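Local coordinates for putative acetyl transferase (Pyrococcus furiosus, PDB 1VKC), which probably transfers an acyl group, most likely acetyl from acetyl-CoA, to an acceptor that is not known, at residues Glu72-Cys80 and Ala92-Ala103. Residues are numbered along the deposited sequence; the frame is centred on the assembly and turned at random.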
ATOM      1  N   GLU A  72     -10.650 -10.206 -12.921  1.00 35.46           N
ATOM      2  CA  GLU A  72      -9.821  -9.451 -11.999  1.00 36.73           C
ATOM      3  C   GLU A  72     -10.720  -8.785 -10.954  1.00 32.62           C
ATOM      4  O   GLU A  72     -11.799  -8.330 -11.270  1.00 31.57           O
ATOM      5  CB  GLU A  72      -9.004  -8.391 -12.740  1.00 36.47           C
ATOM      6  N   LEU A  73     -10.233  -8.731  -9.724  1.00 33.47           N
ATOM      7  CA  LEU A  73     -10.962  -8.134  -8.610  1.00 31.70           C
ATOM      8  C   LEU A  73     -11.044  -6.616  -8.761  1.00 29.20           C
ATOM      9  O   LEU A  73     -10.014  -5.916  -8.676  1.00 29.76           O
ATOM     10  CB  LEU A  73     -10.274  -8.491  -7.286  1.00 31.41           C
ATOM     11  CG  LEU A  73     -10.909  -7.960  -5.999  1.00 32.29           C
ATOM     12  CD1 LEU A  73     -12.275  -8.590  -5.773  1.00 32.27           C
ATOM     13  CD2 LEU A  73      -9.986  -8.198  -4.792  1.00 31.97           C
ATOM     14  N   LEU A  74     -12.270  -6.118  -8.932  1.00 29.35           N
ATOM     15  CA  LEU A  74     -12.562  -4.679  -8.962  1.00 28.85           C
ATOM     16  C   LEU A  74     -12.958  -4.120  -7.600  1.00 27.82           C
ATOM     17  O   LEU A  74     -12.794  -2.931  -7.354  1.00 27.34           O
ATOM     18  CB  LEU A  74     -13.679  -4.379  -9.958  1.00 30.27           C
ATOM     19  CG  LEU A  74     -13.435  -4.832 -11.397  1.00 32.04           C
ATOM     20  CD1 LEU A  74     -14.635  -4.438 -12.238  1.00 32.82           C
ATOM     21  CD2 LEU A  74     -12.156  -4.233 -11.942  1.00 33.46           C
ATOM     22  N   GLY A  75     -13.491  -4.965  -6.724  1.00 28.04           N
ATOM     23  CA  GLY A  75     -13.928  -4.505  -5.417  1.00 25.92           C
ATOM     24  C   GLY A  75     -14.667  -5.582  -4.675  1.00 25.94           C
ATOM     25  O   GLY A  75     -14.975  -6.622  -5.239  1.00 25.48           O
ATOM     26  N   HIS A  76     -14.971  -5.331  -3.410  1.00 21.84           N
ATOM     27  CA  HIS A  76     -15.672  -6.331  -2.611  1.00 21.75           C
ATOM     28  C   HIS A  76     -16.481  -5.676  -1.514  1.00 20.19           C
ATOM     29  O   HIS A  76     -16.266  -4.496  -1.174  1.00 17.80           O
ATOM     30  CB  HIS A  76     -14.655  -7.309  -1.996  1.00 24.07           C
ATOM     31  CG  HIS A  76     -13.818  -6.689  -0.923  1.00 25.68           C
ATOM     32  ND1 HIS A  76     -14.172  -6.718   0.407  1.00 28.93           N
ATOM     33  CD2 HIS A  76     -12.669  -5.978  -0.990  1.00 27.10           C
ATOM     34  CE1 HIS A  76     -13.271  -6.064   1.113  1.00 27.02           C
ATOM     35  NE2 HIS A  76     -12.360  -5.589   0.289  1.00 25.53           N
ATOM     36  N   VAL A  77     -17.407  -6.455  -0.958  1.00 20.80           N
ATOM     37  CA  VAL A  77     -18.059  -6.117   0.285  1.00 19.22           C
ATOM     38  C   VAL A  77     -17.962  -7.312   1.234  1.00 21.01           C
ATOM     39  O   VAL A  77     -18.059  -8.465   0.800  1.00 24.71           O
ATOM     40  CB  VAL A  77     -19.510  -5.637   0.077  1.00 20.72           C
ATOM     41  CG1 VAL A  77     -20.345  -6.629  -0.722  1.00 20.97           C
ATOM     42  CG2 VAL A  77     -20.156  -5.340   1.406  1.00 20.28           C
ATOM     43  N   TRP A  78     -17.688  -7.024   2.511  1.00 20.97           N
ATOM     44  CA  TRP A  78     -17.572  -8.055   3.553  1.00 21.63           C
ATOM     45  C   TRP A  78     -18.718  -7.849   4.531  1.00 21.93           C
ATOM     46  O   TRP A  78     -18.799  -6.818   5.158  1.00 19.41           O
ATOM     47  CB  TRP A  78     -16.181  -7.944   4.225  1.00 25.44           C
ATOM     48  CG  TRP A  78     -15.878  -8.918   5.353  1.00 25.68           C
ATOM     49  CD1 TRP A  78     -16.651  -9.961   5.789  1.00 26.19           C
ATOM     50  CD2 TRP A  78     -14.691  -8.942   6.159  1.00 25.77           C
ATOM     51  NE1 TRP A  78     -16.033 -10.600   6.836  1.00 27.06           N
ATOM     52  CE2 TRP A  78     -14.824 -10.007   7.078  1.00 26.40           C
ATOM     53  CE3 TRP A  78     -13.525  -8.166   6.195  1.00 27.24           C
ATOM     54  CZ2 TRP A  78     -13.833 -10.317   8.032  1.00 27.73           C
ATOM     55  CZ3 TRP A  78     -12.533  -8.469   7.144  1.00 27.43           C
ATOM     56  CH2 TRP A  78     -12.699  -9.533   8.051  1.00 26.97           C
ATOM     57  N   ILE A  79     -19.596  -8.852   4.631  1.00 20.93           N
ATOM     58  CA  ILE A  79     -20.775  -8.819   5.492  1.00 22.05           C
ATOM     59  C   ILE A  79     -20.651  -9.838   6.615  1.00 22.76           C
ATOM     60  O   ILE A  79     -20.216 -10.980   6.381  1.00 19.84           O
ATOM     61  CB  ILE A  79     -22.044  -9.185   4.700  1.00 24.48           C
ATOM     62  CG1 ILE A  79     -22.108  -8.448   3.376  1.00 24.53           C
ATOM     63  CG2 ILE A  79     -23.308  -8.910   5.544  1.00 25.53           C
ATOM     64  CD1 ILE A  79     -22.952  -9.148   2.377  1.00 28.09           C
ATOM     65  N   CYS A  80     -21.069  -9.427   7.811  1.00 24.90           N
ATOM     66  CA  CYS A  80     -21.172 -10.294   8.985  1.00 24.88           C
ATOM     67  C   CYS A  80     -22.580 -10.233   9.573  1.00 24.86           C
ATOM     68  O   CYS A  80     -23.038  -9.152   9.971  1.00 25.27           O
ATOM     69  CB  CYS A  80     -20.193  -9.828  10.070  1.00 27.66           C
ATOM     70  SG  CYS A  80     -20.093 -10.890  11.519  1.00 34.76           S
ATOM     71  N   ALA A  92     -26.921  -7.168   9.718  1.00 18.35           N
ATOM     72  CA  ALA A  92     -25.767  -7.437   8.894  1.00 18.74           C
ATOM     73  C   ALA A  92     -24.812  -6.291   9.150  1.00 19.52           C
ATOM     74  O   ALA A  92     -25.165  -5.144   8.917  1.00 19.17           O
ATOM     75  CB  ALA A  92     -26.134  -7.474   7.474  1.00 19.43           C
ATOM     76  N   TYR A  93     -23.617  -6.603   9.631  1.00 19.25           N
ATOM     77  CA  TYR A  93     -22.581  -5.604   9.809  1.00 18.02           C
ATOM     78  C   TYR A  93     -21.625  -5.666   8.593  1.00 19.00           C
ATOM     79  O   TYR A  93     -21.153  -6.740   8.214  1.00 19.72           O
ATOM     80  CB  TYR A  93     -21.827  -5.848  11.099  1.00 22.22           C
ATOM     81  CG  TYR A  93     -20.893  -4.713  11.463  1.00 22.75           C
ATOM     82  CD1 TYR A  93     -19.536  -4.771  11.153  1.00 24.88           C
ATOM     83  CD2 TYR A  93     -21.371  -3.575  12.103  1.00 24.05           C
ATOM     84  CE1 TYR A  93     -18.680  -3.727  11.496  1.00 23.62           C
ATOM     85  CE2 TYR A  93     -20.520  -2.516  12.431  1.00 23.58           C
ATOM     86  CZ  TYR A  93     -19.187  -2.603  12.122  1.00 23.06           C
ATOM     87  OH  TYR A  93     -18.346  -1.559  12.465  1.00 27.19           O
ATOM     88  N   ILE A  94     -21.377  -4.521   7.989  1.00 19.34           N
ATOM     89  CA  ILE A  94     -20.471  -4.426   6.850  1.00 21.85           C
ATOM     90  C   ILE A  94     -19.115  -3.997   7.376  1.00 21.76           C
ATOM     91  O   ILE A  94     -18.929  -2.836   7.810  1.00 21.77           O
ATOM     92  CB  ILE A  94     -20.966  -3.392   5.819  1.00 22.52           C
ATOM     93  CG1 ILE A  94     -22.417  -3.646   5.398  1.00 24.97           C
ATOM     94  CG2 ILE A  94     -20.006  -3.326   4.602  1.00 22.21           C
ATOM     95  CD1 ILE A  94     -22.661  -4.882   4.691  1.00 25.78           C
ATOM     96  N   TYR A  95     -18.180  -4.924   7.359  1.00 24.83           N
ATOM     97  CA  TYR A  95     -16.822  -4.643   7.793  1.00 27.78           C
ATOM     98  C   TYR A  95     -16.138  -3.747   6.809  1.00 28.97           C
ATOM     99  O   TYR A  95     -15.392  -2.849   7.188  1.00 29.41           O
ATOM    100  CB  TYR A  95     -16.020  -5.931   7.934  1.00 29.97           C
ATOM    101  CG  TYR A  95     -16.240  -6.627   9.251  1.00 31.39           C
ATOM    102  CD1 TYR A  95     -16.696  -7.934   9.307  1.00 31.11           C
ATOM    103  CD2 TYR A  95     -15.994  -5.962  10.448  1.00 31.02           C
ATOM    104  CE1 TYR A  95     -16.894  -8.570  10.539  1.00 33.07           C
ATOM    105  CE2 TYR A  95     -16.188  -6.584  11.669  1.00 33.15           C
ATOM    106  CZ  TYR A  95     -16.641  -7.883  11.706  1.00 31.87           C
ATOM    107  OH  TYR A  95     -16.827  -8.484  12.927  1.00 34.95           O
ATOM    108  N   ASP A  96     -16.405  -3.987   5.536  1.00 27.55           N
ATOM    109  CA  ASP A  96     -15.662  -3.357   4.497  1.00 31.44           C
ATOM    110  C   ASP A  96     -16.432  -3.286   3.189  1.00 28.25           C
ATOM    111  O   ASP A  96     -17.161  -4.194   2.852  1.00 26.05           O
ATOM    112  CB  ASP A  96     -14.395  -4.191   4.276  1.00 37.97           C
ATOM    113  CG  ASP A  96     -13.347  -3.457   3.571  1.00 42.20           C
ATOM    114  OD1 ASP A  96     -13.479  -2.218   3.409  1.00 46.54           O
ATOM    115  OD2 ASP A  96     -12.332  -4.028   3.149  1.00 46.20           O
ATOM    116  N   ILE A  97     -16.246  -2.185   2.468  1.00 25.71           N
ATOM    117  CA  ILE A  97     -16.598  -2.094   1.064  1.00 26.37           C
ATOM    118  C   ILE A  97     -15.493  -1.265   0.387  1.00 25.81           C
ATOM    119  O   ILE A  97     -15.197  -0.152   0.810  1.00 23.25           O
ATOM    120  CB  ILE A  97     -18.009  -1.516   0.887  1.00 31.11           C
ATOM    121  CG1 ILE A  97     -18.380  -1.411  -0.590  1.00 32.90           C
ATOM    122  CG2 ILE A  97     -18.151  -0.168   1.567  1.00 34.91           C
ATOM    123  CD1 ILE A  97     -19.861  -1.569  -0.816  1.00 35.25           C
ATOM    124  N   GLU A  98     -14.851  -1.858  -0.613  1.00 24.67           N
ATOM    125  CA  GLU A  98     -13.655  -1.302  -1.236  1.00 27.44           C
ATOM    126  C   GLU A  98     -13.754  -1.506  -2.745  1.00 28.13           C
ATOM    127  O   GLU A  98     -14.180  -2.563  -3.210  1.00 27.84           O
ATOM    128  CB  GLU A  98     -12.379  -1.970  -0.652  1.00 28.51           C
ATOM    129  CG  GLU A  98     -12.014  -1.463   0.744  1.00 31.04           C
ATOM    130  CD  GLU A  98     -10.985  -2.312   1.519  1.00 33.45           C
ATOM    131  OE1 GLU A  98     -10.606  -1.893   2.646  1.00 35.70           O
ATOM    132  OE2 GLU A  98     -10.538  -3.379   1.043  1.00 37.51           O
ATOM    133  N   VAL A  99     -13.423  -0.465  -3.506  1.00 28.19           N
ATOM    134  CA  VAL A  99     -13.351  -0.558  -4.969  1.00 29.92           C
ATOM    135  C   VAL A  99     -11.949  -0.076  -5.382  1.00 31.67           C
ATOM    136  O   VAL A  99     -11.447   0.889  -4.827  1.00 31.10           O
ATOM    137  CB  VAL A  99     -14.459   0.275  -5.638  1.00 28.81           C
ATOM    138  CG1 VAL A  99     -14.321   0.278  -7.165  1.00 29.80           C
ATOM    139  CG2 VAL A  99     -15.843  -0.238  -5.216  1.00 30.52           C
ATOM    140  N   VAL A 100     -11.312  -0.771  -6.321  1.00 32.92           N
ATOM    141  CA  VAL A 100      -9.951  -0.400  -6.742  1.00 32.81           C
ATOM    142  C   VAL A 100      -9.969   0.961  -7.413  1.00 32.70           C
ATOM    143  O   VAL A 100     -10.936   1.324  -8.050  1.00 29.40           O
ATOM    144  CB  VAL A 100      -9.290  -1.449  -7.659  1.00 33.86           C
ATOM    145  CG1 VAL A 100      -9.127  -2.728  -6.925  1.00 35.74           C
ATOM    146  CG2 VAL A 100     -10.085  -1.643  -8.974  1.00 33.34           C
ATOM    147  N   LYS A 101      -8.886   1.714  -7.239  1.00 35.65           N
ATOM    148  CA  LYS A 101      -8.850   3.132  -7.609  1.00 36.70           C
ATOM    149  C   LYS A 101      -9.235   3.400  -9.063  1.00 38.14           C
ATOM    150  O   LYS A 101      -9.949   4.343  -9.353  1.00 40.11           O
ATOM    151  CB  LYS A 101      -7.482   3.737  -7.283  1.00 38.61           C
ATOM    152  CG  LYS A 101      -6.278   2.997  -7.880  1.00 40.02           C
ATOM    153  CD  LYS A 101      -4.965   3.655  -7.451  1.00 41.46           C
ATOM    154  CE  LYS A 101      -3.784   2.733  -7.652  1.00 42.78           C
ATOM    155  NZ  LYS A 101      -2.502   3.411  -7.284  1.00 45.16           N
ATOM    156  N   TRP A 102      -8.796   2.548  -9.976  1.00 40.73           N
ATOM    157  CA  TRP A 102      -9.094   2.768 -11.402  1.00 41.03           C
ATOM    158  C   TRP A 102     -10.491   2.297 -11.832  1.00 40.11           C
ATOM    159  O   TRP A 102     -10.900   2.550 -12.966  1.00 38.46           O
ATOM    160  CB  TRP A 102      -8.018   2.145 -12.297  1.00 43.18           C
ATOM    161  CG  TRP A 102      -7.619   0.798 -11.898  1.00 43.34           C
ATOM    162  CD1 TRP A 102      -6.633   0.471 -11.029  1.00 43.09           C
ATOM    163  CD2 TRP A 102      -8.183  -0.430 -12.353  1.00 44.09           C
ATOM    164  NE1 TRP A 102      -6.546  -0.891 -10.906  1.00 44.17           N
ATOM    165  CE2 TRP A 102      -7.487  -1.471 -11.714  1.00 44.38           C
ATOM    166  CE3 TRP A 102      -9.216  -0.762 -13.239  1.00 44.25           C
ATOM    167  CZ2 TRP A 102      -7.784  -2.820 -11.930  1.00 44.46           C
ATOM    168  CZ3 TRP A 102      -9.508  -2.106 -13.456  1.00 43.86           C
ATOM    169  CH2 TRP A 102      -8.794  -3.114 -12.805  1.00 43.80           C
ATOM    170  N   ALA A 103     -11.228   1.633 -10.940  1.00 36.60           N
ATOM    171  CA  ALA A 103     -12.598   1.187 -11.260  1.00 36.85           C
ATOM    172  C   ALA A 103     -13.664   2.046 -10.550  1.00 39.08           C
ATOM    173  O   ALA A 103     -14.857   1.746 -10.602  1.00 36.46           O
ATOM    174  CB  ALA A 103     -12.762  -0.275 -10.892  1.00 38.03           C
TER
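Strands 73-80 and 92-99 run antiparallel, their axes 143° apart, with backbone bonds continuing from Cys80 and Tyr93, which exchange two of them, through His76 and Glu98, which do the same, to Val100 N on Leu74 O at 2.8 Å. On one face, the His76 ring lies beside the Glu98 chain and gives its NE2 proton to Glu98 OE2, 3.0 Å away; the carboxylate stands nearly perpendicular to the ring and is met from above its plane. Asp96 brings its carboxylate to the same ring edge, near His76 CE1, without a hydrogen bond to NE2; its exact placement is doubtful, since it lies too close to Glu98 in the model. With chi1 at 70°, His76 CG sits between backbone N and carbonyl carbon, which swings NE2 across to strand 92-99. Asp27 of helix 20-31 brings a further carboxylate close to Asp96 and Glu98. A leucine in place of His76 would probably leave Glu98 OE2 without its N-H donor and its carboxylate freer to turn. The two strands form a hairpin within the mixed sheet of the GNAT fold, strand 73-83 being its middle strand and also pairing with strand 60-68; Leu74 and Gly75 both face Ala66 there, a classic beta bulge. Farther along, Tyr95 turns an edge to the face of Trp78, its CD1 3.6 Å from Trp78 CE2 and the planes 51° apart. Phe63 and Phe52 also meet the indole. Beyond it, Cys80 CB touches Tyr95 CE1 at 3.6 Å. The other face is aliphatic: Val77 CG2 meets Ile94 CG2 at 3.8 Å, and Ile79 lies alongside Ile94, while helix 108-122 packs on Ile79 and Ile97. Beyond the end of strand 92-99, Trp102 CH2 meets Leu74 CD2 at 3.6 Å, and Val100 CG2 sits over the centre of that indole, whose tryptophan packs on Pro38 of the second subunit.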